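Local atomic coordinates of tricorn protease (Thermoplasma acidophilum, PDB entry 1K32), a protein that cleaves peptides as a serine protease, probably acting downstream of the proteasome on the oligopeptides that it releases. Residues 75-80 with 726-731. Residues are numbered along the deposited sequence; the frame is centred on the assembly and turned at random.
Sequences SSLNTA and GTFTDK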
loop_
_atom_site.group_PDB
_atom_site.type_symbol
_atom_site.label_atom_id
_atom_site.label_comp_id
_atom_site.label_asym_id
_atom_site.label_seq_id
_atom_site.Cartn_x
_atom_site.Cartn_y
_atom_site.Cartn_z
ATOM N N SER A 75 23.335 18.560 -37.896
ATOM C CA SER A 75 22.319 19.562 -38.248
ATOM C C SER A 75 22.868 20.976 -38.439
ATOM O O SER A 75 22.500 21.662 -39.390
ATOM C CB SER A 75 21.200 19.580 -37.213
ATOM O OG SER A 75 21.685 20.036 -35.972
ATOM N N SER A 76 23.760 21.398 -37.549
ATOM C CA SER A 76 24.370 22.720 -37.643
ATOM C C SER A 76 25.757 22.720 -38.307
ATOM O O SER A 76 26.531 23.670 -38.157
ATOM C CB SER A 76 24.452 23.352 -36.250
ATOM O OG SER A 76 23.148 23.497 -35.702
ATOM N N LEU A 77 26.054 21.668 -39.067
ATOM C CA LEU A 77 27.340 21.538 -39.750
ATOM C C LEU A 77 28.475 21.748 -38.745
ATOM O O LEU A 77 29.467 22.421 -39.033
ATOM C CB LEU A 77 27.449 22.548 -40.914
ATOM C CG LEU A 77 26.300 22.560 -41.943
ATOM C CD1 LEU A 77 26.618 23.486 -43.140
ATOM C CD2 LEU A 77 26.070 21.144 -42.432
ATOM N N ASN A 78 28.327 21.170 -37.560
ATOM C CA ASN A 78 29.345 21.302 -36.536
ATOM C C ASN A 78 30.520 20.313 -36.658
ATOM O O ASN A 78 31.507 20.437 -35.928
ATOM C CB ASN A 78 28.711 21.217 -35.128
ATOM C CG ASN A 78 27.954 19.917 -34.883
ATOM O OD1 ASN A 78 28.091 19.311 -33.825
ATOM N ND2 ASN A 78 27.142 19.496 -35.844
ATOM N N THR A 79 30.427 19.335 -37.567
ATOM C CA THR A 79 31.529 18.385 -37.754
ATOM C C THR A 79 31.978 18.339 -39.212
ATOM O O THR A 79 31.198 18.604 -40.120
ATOM C CB THR A 79 31.167 16.929 -37.310
ATOM O OG1 THR A 79 30.108 16.418 -38.120
ATOM C CG2 THR A 79 30.738 16.897 -35.823
ATOM N N ALA A 80 33.245 18.004 -39.426
ATOM C CA ALA A 80 33.782 17.922 -40.771
ATOM C C ALA A 80 34.839 16.838 -40.914
ATOM O O ALA A 80 35.498 16.450 -39.937
ATOM C CB ALA A 80 34.377 19.285 -41.185
ATOM N N GLY A 726 20.725 26.308 -36.255
ATOM C CA GLY A 726 20.001 26.153 -37.496
ATOM C C GLY A 726 20.150 24.727 -38.006
ATOM O O GLY A 726 20.999 23.972 -37.513
ATOM N N THR A 727 19.328 24.363 -38.985
ATOM C CA THR A 727 19.339 23.027 -39.578
ATOM C C THR A 727 19.749 23.127 -41.058
ATOM O O THR A 727 19.034 23.703 -41.888
ATOM C CB THR A 727 17.942 22.359 -39.427
ATOM O OG1 THR A 727 17.676 22.142 -38.036
ATOM C CG2 THR A 727 17.883 21.029 -40.140
ATOM N N PHE A 728 20.916 22.570 -41.369
ATOM C CA PHE A 728 21.469 22.609 -42.723
ATOM C C PHE A 728 21.430 21.291 -43.497
ATOM O O PHE A 728 21.464 21.292 -44.726
ATOM C CB PHE A 728 22.922 23.091 -42.663
ATOM C CG PHE A 728 23.071 24.507 -42.185
ATOM C CD1 PHE A 728 23.466 25.506 -43.065
ATOM C CD2 PHE A 728 22.787 24.849 -40.866
ATOM C CE1 PHE A 728 23.574 26.823 -42.642
ATOM C CE2 PHE A 728 22.896 26.179 -40.433
ATOM C CZ PHE A 728 23.288 27.159 -41.324
ATOM N N THR A 729 21.364 20.176 -42.779
ATOM C CA THR A 729 21.359 18.849 -43.399
ATOM C C THR A 729 20.686 17.858 -42.464
ATOM O O THR A 729 20.491 18.152 -41.294
ATOM C CB THR A 729 22.816 18.370 -43.647
ATOM O OG1 THR A 729 22.815 17.046 -44.183
ATOM C CG2 THR A 729 23.604 18.358 -42.343
ATOM N N ASP A 730 20.315 16.690 -42.970
ATOM C CA ASP A 730 19.718 15.677 -42.094
ATOM C C ASP A 730 20.753 14.586 -41.788
ATOM O O ASP A 730 20.427 13.545 -41.220
ATOM C CB ASP A 730 18.472 15.049 -42.726
ATOM C CG ASP A 730 18.731 14.469 -44.101
ATOM O OD1 ASP A 730 19.858 14.000 -44.372
ATOM O OD2 ASP A 730 17.793 14.464 -44.920
ATOM N N LYS A 731 22.000 14.833 -42.173
ATOM C CA LYS A 731 23.088 13.877 -41.941
ATOM C C LYS A 731 23.606 13.888 -40.501
ATOM O O LYS A 731 23.929 14.949 -39.947
ATOM C CB LYS A 731 24.269 14.170 -42.871
ATOM C CG LYS A 731 23.980 14.067 -44.355
ATOM C CD LYS A 731 23.831 12.627 -44.795
ATOM C CE LYS A 731 23.776 12.531 -46.315
ATOM N NZ LYS A 731 23.674 11.119 -46.767
HETATM O O HOH W 1 20.629 22.282 -34.984
#
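Leu77 and Phe728 each set CG anti to the carbonyl carbon (chi1 -53° for Leu77), and with these torsions their side chains cross at about a right angle where the two loops meet. Leu77 CG presses on Phe728 CB at 3.5 Å; of its branches, CD1 comes obliquely to the ring, 3.7 Å from Phe728 CD1, while CD2 turns to the methyl of Thr729, 3.7 Å from CG2. With OG1 anti to its backbone N (chi1 177°), Thr729 turns the hydroxyl to Lys731 N, which donates to it in an ST turn, and CG2 to Leu77.

Beside this apolar patch the backbones are joined directly. Phe728 N gives a short, nearly straight bond to Ser75 O (2.7 Å, 167° at the hydrogen), and the same oxygen lies at the ring edge, in its plane. Ser76 OG donates to Gly726 O over 2.9 Å, and a water that also meets Ser75 OG donates to this carbonyl, which thus accepts two hydrogen bonds.

Cutting Leu77 back to an alanine is likely to leave Phe728 CB and the Thr729 methyl without their shared apolar partner. Outside the two loops, Leu77 also touches Met72 and Tyr703, and Phe728 lies against Arg702 and Ser706, extending the junction to helix 702-714. The turn between strands 66-73 and 79-86, antiparallel neighbours in one propeller blade, is thus fastened to the loop following strand 723-724 by neutral hydrogen bonds and apolar packing, with no salt bridge between the two segments.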